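Local coordinates for protein TRNA (adenine(9)-n1)-methyltransferase (Sulfolobus acidocaldarius, PDB 5A7Z) that catalyses the S-adenosyl-L-methionine-dependent N1-methylation of adenosine at position 9 of tRNA, as a SPOUT-type methyltransferase of the TRM10 family, at residues S38-H43 against R90-K95; L104-K109 against S168-D173; V176-Y181 against P225-Q230. All coordinates share one frame; numbering follows the deposited sequence.

Interaction 1 lies in the sheet nearer the N-terminus and is partly buried; interaction 3 is buried in the large mixed sheet of the SPOUT domain, on the opposite side of the chain's centre, about 42 Å away between centres. Both pair strand backbones, but 38-43 and 90-95 share a single bridge, whereas 176-181 and 225-230 form a short parallel pair with a buried apolar side and a salt bridge. Interaction 2 is a surface contact between two loops, carried by a tyrosine, a lysine and an aspartate without any backbone pairing. Loop 168-173 leads almost directly into 176-181; the centres of interactions 2 and 3 are about 20 Å apart.

Interaction 1. Residues S38-H43 against R90-K95; sequences SIYIGH and RYTFRK
The backbones of Tyr40 and Thr92 are joined in a single beta bridge between strand 38-40 and strand 91-95. As both strands also belong to the curled sheet built round strand 60-75, the first through strand 78-82, the bridge closes that sheet on itself like a small barrel. Two backbone bonds flank it: Tyr40 N gives to Tyr91 O at 2.9 Å, and Phe93 N gives to Tyr40 O at 2.7 Å. The side chain of Tyr40 runs alongside that of Thr92, both pointing the same way. Its CB sits 3.7 Å from Thr92 OG1, a hydroxyl that is bonded to Glu65; with CG anti to the backbone N (chi1 -167°), the ring carries CD1 to within 4.1 Å of Thr92 CG2. Beyond this the ring leaves the partner strand, takes a cation-pi contact with Arg67, and ends with OH bonded to the carbonyl of Gly83. The other side of the bridge is apolar: Ile39 CG2 touches Phe93 CB at 3.8 Å, and the Phe93 ring turns away to meet Tyr60 of strand 60-75, the two rings nearly parallel, and Leu51 of helix 48-57. Next to the corner of the chain at Arg90, a water gives to Ser38 O at 2.7 Å and accepts from Arg90 N.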
# COMPACT_ATOMS: atom_id res chain seq x y z
N SER A 38 -15.73 -19.21 -7.16
CA SER A 38 -16.65 -18.57 -6.23
C SER A 38 -16.24 -18.84 -4.84
O SER A 38 -15.70 -19.93 -4.52
CB SER A 38 -18.05 -19.15 -6.42
OG SER A 38 -18.35 -19.15 -7.76
N ILE A 39 -16.59 -17.92 -3.98
CA ILE A 39 -16.30 -18.04 -2.57
C ILE A 39 -17.43 -17.40 -1.80
O ILE A 39 -17.85 -16.25 -2.11
CB ILE A 39 -14.99 -17.30 -2.23
CG1 ILE A 39 -13.81 -17.98 -2.91
CG2 ILE A 39 -14.77 -17.26 -0.72
CD1 ILE A 39 -12.51 -17.25 -2.69
N TYR A 40 -17.93 -18.12 -0.79
CA TYR A 40 -18.89 -17.54 0.16
C TYR A 40 -18.11 -16.77 1.23
O TYR A 40 -17.28 -17.35 1.90
CB TYR A 40 -19.72 -18.62 0.82
CG TYR A 40 -20.94 -18.09 1.57
CD1 TYR A 40 -20.83 -17.65 2.89
CD2 TYR A 40 -22.17 -18.07 0.98
CE1 TYR A 40 -21.94 -17.17 3.58
CE2 TYR A 40 -23.29 -17.56 1.64
CZ TYR A 40 -23.18 -17.13 2.95
OH TYR A 40 -24.32 -16.67 3.60
N ILE A 41 -18.33 -15.45 1.30
CA ILE A 41 -17.47 -14.55 2.06
C ILE A 41 -18.15 -14.06 3.34
O ILE A 41 -17.52 -13.42 4.16
CB ILE A 41 -17.02 -13.31 1.24
CG1 ILE A 41 -18.22 -12.49 0.73
CG2 ILE A 41 -16.17 -13.73 0.05
CD1 ILE A 41 -17.85 -11.08 0.36
N GLY A 42 -19.44 -14.32 3.49
CA GLY A 42 -20.11 -14.03 4.75
C GLY A 42 -20.25 -12.55 4.96
O GLY A 42 -20.76 -11.83 4.08
N HIS A 43 -19.71 -12.08 6.08
CA HIS A 43 -19.71 -10.66 6.45
C HIS A 43 -18.47 -9.90 5.99
O HIS A 43 -18.36 -8.70 6.25
CB HIS A 43 -19.79 -10.51 7.98
CG HIS A 43 -20.95 -11.24 8.59
ND1 HIS A 43 -22.24 -10.76 8.53
CD2 HIS A 43 -21.02 -12.43 9.24
CE1 HIS A 43 -23.06 -11.62 9.11
NE2 HIS A 43 -22.34 -12.64 9.57
N ARG A 90 -18.33 -23.58 -3.56
CA ARG A 90 -17.85 -24.84 -2.95
C ARG A 90 -16.82 -24.58 -1.86
O ARG A 90 -16.25 -25.52 -1.29
CB ARG A 90 -17.14 -25.69 -4.02
CG ARG A 90 -18.03 -26.09 -5.19
CD ARG A 90 -19.27 -26.80 -4.66
NE ARG A 90 -19.76 -27.74 -5.65
CZ ARG A 90 -19.82 -29.05 -5.49
NH1 ARG A 90 -19.46 -29.63 -4.35
NH2 ARG A 90 -20.25 -29.79 -6.48
N TYR A 91 -16.50 -23.30 -1.66
CA TYR A 91 -15.51 -22.87 -0.68
C TYR A 91 -16.05 -21.64 0.04
O TYR A 91 -16.59 -20.71 -0.59
CB TYR A 91 -14.17 -22.56 -1.36
CG TYR A 91 -13.51 -23.81 -1.87
CD1 TYR A 91 -12.78 -24.62 -1.03
CD2 TYR A 91 -13.70 -24.23 -3.19
CE1 TYR A 91 -12.21 -25.81 -1.47
CE2 TYR A 91 -13.09 -25.38 -3.66
CZ TYR A 91 -12.37 -26.18 -2.80
OH TYR A 91 -11.84 -27.37 -3.24
N THR A 92 -15.94 -21.68 1.37
CA THR A 92 -16.38 -20.60 2.22
C THR A 92 -15.18 -19.98 2.92
O THR A 92 -14.31 -20.69 3.43
CB THR A 92 -17.37 -21.11 3.27
OG1 THR A 92 -18.57 -21.59 2.64
CG2 THR A 92 -17.75 -20.00 4.21
N PHE A 93 -15.11 -18.65 2.91
CA PHE A 93 -14.00 -17.96 3.52
C PHE A 93 -14.31 -17.75 4.99
O PHE A 93 -15.27 -17.09 5.32
CB PHE A 93 -13.78 -16.58 2.85
CG PHE A 93 -12.57 -15.85 3.35
CD1 PHE A 93 -11.34 -16.12 2.83
CD2 PHE A 93 -12.68 -14.89 4.34
CE1 PHE A 93 -10.22 -15.48 3.30
CE2 PHE A 93 -11.56 -14.25 4.81
CZ PHE A 93 -10.33 -14.51 4.25
N ARG A 94 -13.48 -18.26 5.87
CA ARG A 94 -13.66 -17.95 7.28
C ARG A 94 -12.55 -18.32 8.23
O ARG A 94 -11.60 -19.01 7.89
CB ARG A 94 -14.94 -18.58 7.77
CG ARG A 94 -14.88 -20.07 8.03
CD ARG A 94 -16.02 -20.43 8.96
NE ARG A 94 -16.48 -21.76 8.70
CZ ARG A 94 -17.57 -22.07 7.99
NH1 ARG A 94 -18.34 -21.14 7.46
NH2 ARG A 94 -17.87 -23.34 7.81
N LYS A 95 -12.80 -17.94 9.48
CA LYS A 95 -11.85 -18.06 10.56
C LYS A 95 -11.47 -19.52 10.72
O LYS A 95 -12.34 -20.37 10.71
CB LYS A 95 -12.53 -17.50 11.85
CG LYS A 95 -11.66 -17.38 13.10
CD LYS A 95 -10.26 -16.88 12.78
CE LYS A 95 -9.71 -16.00 13.87
NZ LYS A 95 -10.22 -14.61 13.73
O HOH W 1 -16.40 -22.46 -5.16

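Interaction 2. Residues L104-K109 against S168-D173; sequences LPEYPK and SLSDED
Tyr107 and Lys109 converge on one oxygen of Asp173, and each side chain crosses the aspartate at about a right angle. The tyrosine ring is turned 82° from the carboxylate plane, and Asp173 OD1 lies at the ring's edge, near its plane; Tyr107 OH donates to OD1 at 2.5 Å, a short bond on the anti side. From the opposite face of the carboxylate, on the syn side, Lys109 NZ reaches the same OD1 at 2.9 Å in a salt bridge. The lysine spans the gap with a fully extended chain (chi2 180°, chi3 178°). Ser170 OG adds a weak bond to this oxygen, and together the three donors would probably favour negative charge on OD1. The acceptor belongs to a type I beta turn from Ser170 to Asp173, closed by Asp173 N to Ser170 O. Inside it Ser170 OG accepts from Glu172 N at 3.1 Å, an ST turn, while the second aspartate oxygen, OD2, takes Ser170 N at 2.7 Å from above the carboxylate plane. The turn thus holds the carboxylate in place from within its own loop. Facing it, 104-109 is the approach to strand 109-113 of the large sheet, with a cis peptide before Pro108. Glu106 lays its CG 3.7 Å above one face of the Tyr107 ring, offset toward the rim, and its OE2 adds a weak ion pair with Lys109 NZ at 3.4 Å, completing a salt-bridge network on the protein surface. Glu172 lies beside the phenol, its CB 3.5 Å from Tyr107 OH, and its carbonyl is bonded to Asn195.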
# COMPACT_ATOMS: atom_id res chain seq x y z
N LEU A 104 3.36 -13.03 -3.00
CA LEU A 104 3.20 -11.69 -2.50
C LEU A 104 3.99 -10.70 -3.37
O LEU A 104 5.15 -10.93 -3.68
CB LEU A 104 3.64 -11.62 -1.05
CG LEU A 104 3.06 -12.70 -0.13
CD1 LEU A 104 3.77 -12.73 1.20
CD2 LEU A 104 1.57 -12.49 0.08
N PRO A 105 3.33 -9.64 -3.82
CA PRO A 105 3.92 -8.67 -4.73
C PRO A 105 5.16 -7.92 -4.17
O PRO A 105 5.14 -7.45 -3.05
CB PRO A 105 2.76 -7.68 -4.97
CG PRO A 105 1.93 -7.77 -3.75
CD PRO A 105 2.00 -9.21 -3.36
N GLU A 106 6.20 -7.76 -4.97
CA GLU A 106 7.34 -6.97 -4.55
C GLU A 106 6.98 -5.49 -4.61
O GLU A 106 7.28 -4.71 -3.72
CB GLU A 106 8.53 -7.27 -5.45
CG GLU A 106 9.80 -6.53 -5.05
CD GLU A 106 11.08 -7.20 -5.56
OE1 GLU A 106 11.00 -8.35 -6.04
OE2 GLU A 106 12.16 -6.57 -5.47
N TYR A 107 6.26 -5.14 -5.64
CA TYR A 107 5.97 -3.77 -5.95
C TYR A 107 4.49 -3.54 -5.86
O TYR A 107 3.70 -4.48 -6.02
CB TYR A 107 6.49 -3.43 -7.37
CG TYR A 107 8.02 -3.50 -7.47
CD1 TYR A 107 8.81 -2.60 -6.77
CD2 TYR A 107 8.65 -4.49 -8.19
CE1 TYR A 107 10.18 -2.67 -6.81
CE2 TYR A 107 10.03 -4.57 -8.25
CZ TYR A 107 10.79 -3.66 -7.54
OH TYR A 107 12.17 -3.71 -7.59
N PRO A 108 4.08 -2.29 -5.62
CA PRO A 108 5.00 -1.19 -5.41
C PRO A 108 5.53 -1.14 -3.98
O PRO A 108 4.98 -1.79 -3.09
CB PRO A 108 4.15 0.04 -5.71
CG PRO A 108 2.76 -0.38 -5.34
CD PRO A 108 2.69 -1.80 -5.80
N LYS A 109 6.61 -0.38 -3.79
CA LYS A 109 7.24 -0.21 -2.48
C LYS A 109 7.03 1.18 -1.99
O LYS A 109 7.29 2.13 -2.69
CB LYS A 109 8.74 -0.44 -2.59
CG LYS A 109 9.09 -1.86 -2.89
CD LYS A 109 10.58 -2.00 -2.98
CE LYS A 109 10.98 -3.45 -3.23
NZ LYS A 109 12.33 -3.53 -3.86
N SER A 168 18.34 -0.47 0.89
CA SER A 168 18.82 -1.48 -0.03
C SER A 168 18.06 -1.30 -1.35
O SER A 168 16.83 -1.26 -1.36
CB SER A 168 18.51 -2.85 0.56
OG SER A 168 19.26 -3.87 -0.05
N LEU A 169 18.78 -1.16 -2.45
CA LEU A 169 18.16 -0.73 -3.69
C LEU A 169 18.44 -1.74 -4.77
O LEU A 169 19.60 -2.00 -5.05
CB LEU A 169 18.71 0.63 -4.11
CG LEU A 169 17.83 1.43 -5.09
CD1 LEU A 169 16.75 2.18 -4.34
CD2 LEU A 169 18.67 2.41 -5.88
N SER A 170 17.39 -2.30 -5.36
CA SER A 170 17.56 -3.31 -6.39
C SER A 170 17.64 -2.73 -7.81
O SER A 170 17.22 -1.59 -8.08
CB SER A 170 16.44 -4.35 -6.29
OG SER A 170 15.39 -4.04 -7.17
N ASP A 171 18.20 -3.55 -8.71
CA ASP A 171 18.22 -3.31 -10.16
C ASP A 171 16.92 -2.77 -10.73
O ASP A 171 16.93 -2.17 -11.79
CB ASP A 171 18.47 -4.66 -10.89
CG ASP A 171 19.91 -4.84 -11.31
OD1 ASP A 171 20.56 -3.84 -11.61
OD2 ASP A 171 20.37 -6.00 -11.36
N GLU A 172 15.80 -3.18 -10.14
CA GLU A 172 14.49 -2.97 -10.72
C GLU A 172 13.72 -1.86 -10.06
O GLU A 172 12.69 -1.48 -10.57
CB GLU A 172 13.67 -4.25 -10.68
CG GLU A 172 13.49 -4.86 -12.05
CD GLU A 172 12.60 -6.08 -12.03
OE1 GLU A 172 12.60 -6.79 -11.00
OE2 GLU A 172 11.92 -6.33 -13.05
N ASP A 173 14.20 -1.37 -8.92
CA ASP A 173 13.54 -0.28 -8.23
C ASP A 173 13.62 0.93 -9.06
O ASP A 173 14.68 1.29 -9.49
CB ASP A 173 14.24 0.03 -6.92
CG ASP A 173 14.16 -1.10 -5.95
OD1 ASP A 173 13.27 -1.97 -6.10
OD2 ASP A 173 14.99 -1.11 -5.01

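Interaction 3. Residues V176-Y181 against P225-Q230; sequences VILDPY and PRVKIQ
Ile177 is bonded through its backbone to both Pro225 and Val227 in a short parallel strand pair. Three bonds alternate between the strands: Ile177 N to Pro225 O, Val227 N to Ile177 O at 2.8 Å, and Asp179 N to Val227 O at 2.9 Å. The closely packed side is buried and apolar, made by Val176, Leu178, Val227 and Ile229. There the side chains of Val176 and Val227 cross at about a right angle, their CG2 methyls meeting, and Leu178 CD2 lies 3.7 Å from Ile229 CD1.

The sheet face bearing Ile177 and Arg226 is more polar. Bent at chi2 and chi3, the Arg226 chain folds back over the neighbouring strand, one face of its guanidinium against Ile177 CG2, which stands 3.5 Å above the plane, offset toward the rim of the group. Its NH1 donates to OD2 of the buried Asp179 at 2.9 Å within the guanidinium plane, but it meets the carboxylate, turned 85° against it, from above. Arg207 also binds Asp179 OD2, and Asp210 pairs with Arg226 NH2, so this charge pair is part of a wider set. Asp179 OD1 takes the backbone N of Tyr181 in an Asx turn where the strand gives way to loop. Here the contact opens to solvent, at partly exposed Pro180 and Lys228: Lys228 places its CB 3.3 Å from Asp179 O, but the end of its extended chain leads away from 176-181. Tyr181, in the loop beyond, is exposed, and its side chain starts away from 225-230.

Within the SPOUT domain, strand 175-178 lies between strands 226-228 and 196-202, strand 184-185 pairs with the far edge of 226-228, and Ile249 of helix 242-255 packs on both Leu178 and Ile229.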
# COMPACT_ATOMS: atom_id res chain seq x y z
N VAL A 176 10.88 7.35 -6.85
CA VAL A 176 10.73 8.78 -6.87
C VAL A 176 10.64 9.27 -5.42
O VAL A 176 10.31 8.49 -4.54
CB VAL A 176 9.50 9.17 -7.66
CG1 VAL A 176 8.25 8.78 -6.90
CG2 VAL A 176 9.51 10.65 -7.97
N ILE A 177 11.03 10.52 -5.18
CA ILE A 177 11.06 11.08 -3.85
C ILE A 177 9.93 12.10 -3.76
O ILE A 177 9.84 13.01 -4.58
CB ILE A 177 12.38 11.84 -3.56
CG1 ILE A 177 13.62 11.03 -3.98
CG2 ILE A 177 12.47 12.24 -2.11
CD1 ILE A 177 13.74 9.65 -3.37
N LEU A 178 9.11 11.97 -2.74
CA LEU A 178 8.03 12.90 -2.54
C LEU A 178 8.52 14.07 -1.73
O LEU A 178 9.04 13.91 -0.65
CB LEU A 178 6.84 12.20 -1.89
CG LEU A 178 6.26 11.28 -2.98
CD1 LEU A 178 5.84 9.94 -2.46
CD2 LEU A 178 5.13 11.97 -3.74
N ASP A 179 8.40 15.25 -2.31
CA ASP A 179 9.06 16.44 -1.81
C ASP A 179 8.22 17.67 -2.19
O ASP A 179 8.12 18.00 -3.37
CB ASP A 179 10.46 16.55 -2.44
CG ASP A 179 11.31 17.67 -1.82
OD1 ASP A 179 10.82 18.41 -0.96
OD2 ASP A 179 12.50 17.79 -2.21
N PRO A 180 7.63 18.34 -1.19
CA PRO A 180 6.86 19.57 -1.44
C PRO A 180 7.63 20.60 -2.24
O PRO A 180 7.03 21.45 -2.91
CB PRO A 180 6.58 20.12 -0.04
CG PRO A 180 7.45 19.33 0.91
CD PRO A 180 7.70 18.01 0.25
N TYR A 181 8.95 20.53 -2.17
CA TYR A 181 9.81 21.50 -2.82
C TYR A 181 10.58 20.87 -3.97
O TYR A 181 11.52 21.45 -4.48
CB TYR A 181 10.76 22.09 -1.79
CG TYR A 181 10.12 23.10 -0.85
CD1 TYR A 181 9.84 24.39 -1.28
CD2 TYR A 181 9.82 22.77 0.46
CE1 TYR A 181 9.28 25.33 -0.43
CE2 TYR A 181 9.25 23.70 1.32
CZ TYR A 181 9.00 24.98 0.86
OH TYR A 181 8.44 25.93 1.69
N PRO A 225 14.25 11.41 -9.04
CA PRO A 225 13.40 12.56 -9.26
C PRO A 225 12.67 12.95 -8.01
O PRO A 225 12.37 12.10 -7.19
CB PRO A 225 12.40 12.09 -10.33
CG PRO A 225 12.77 10.68 -10.68
CD PRO A 225 14.07 10.35 -10.04
N ARG A 226 12.41 14.25 -7.87
CA ARG A 226 11.79 14.79 -6.69
C ARG A 226 10.48 15.42 -7.10
O ARG A 226 10.47 16.41 -7.84
CB ARG A 226 12.66 15.89 -6.08
CG ARG A 226 14.03 15.46 -5.60
CD ARG A 226 14.42 16.14 -4.30
NE ARG A 226 15.23 15.24 -3.50
CZ ARG A 226 15.02 14.92 -2.23
NH1 ARG A 226 14.03 15.45 -1.52
NH2 ARG A 226 15.84 14.05 -1.66
N VAL A 227 9.39 14.92 -6.53
CA VAL A 227 8.08 15.11 -7.09
C VAL A 227 7.19 15.81 -6.07
O VAL A 227 7.06 15.36 -4.93
CB VAL A 227 7.52 13.75 -7.52
CG1 VAL A 227 6.01 13.75 -7.57
CG2 VAL A 227 8.10 13.38 -8.88
N LYS A 228 6.66 16.97 -6.45
CA LYS A 228 5.72 17.69 -5.59
C LYS A 228 4.28 17.43 -6.02
O LYS A 228 3.93 17.51 -7.21
CB LYS A 228 6.00 19.20 -5.57
CG LYS A 228 6.19 19.82 -6.93
CD LYS A 228 6.29 21.33 -6.84
CE LYS A 228 6.84 21.90 -8.14
NZ LYS A 228 6.89 23.39 -8.09
N ILE A 229 3.45 17.08 -5.06
CA ILE A 229 2.06 16.84 -5.30
C ILE A 229 1.30 18.16 -5.14
O ILE A 229 1.37 18.77 -4.10
CB ILE A 229 1.50 15.82 -4.31
CG1 ILE A 229 2.05 14.43 -4.66
CG2 ILE A 229 -0.02 15.84 -4.34
CD1 ILE A 229 1.67 13.35 -3.65
N GLN A 230 0.59 18.58 -6.20
CA GLN A 230 -0.19 19.84 -6.20
C GLN A 230 -1.68 19.60 -6.50
O GLN A 230 -2.04 18.69 -7.23
CB GLN A 230 0.33 20.80 -7.26
CG GLN A 230 1.82 21.05 -7.20
CD GLN A 230 2.21 22.20 -8.09
OE1 GLN A 230 1.70 22.34 -9.20
NE2 GLN A 230 3.12 23.03 -7.60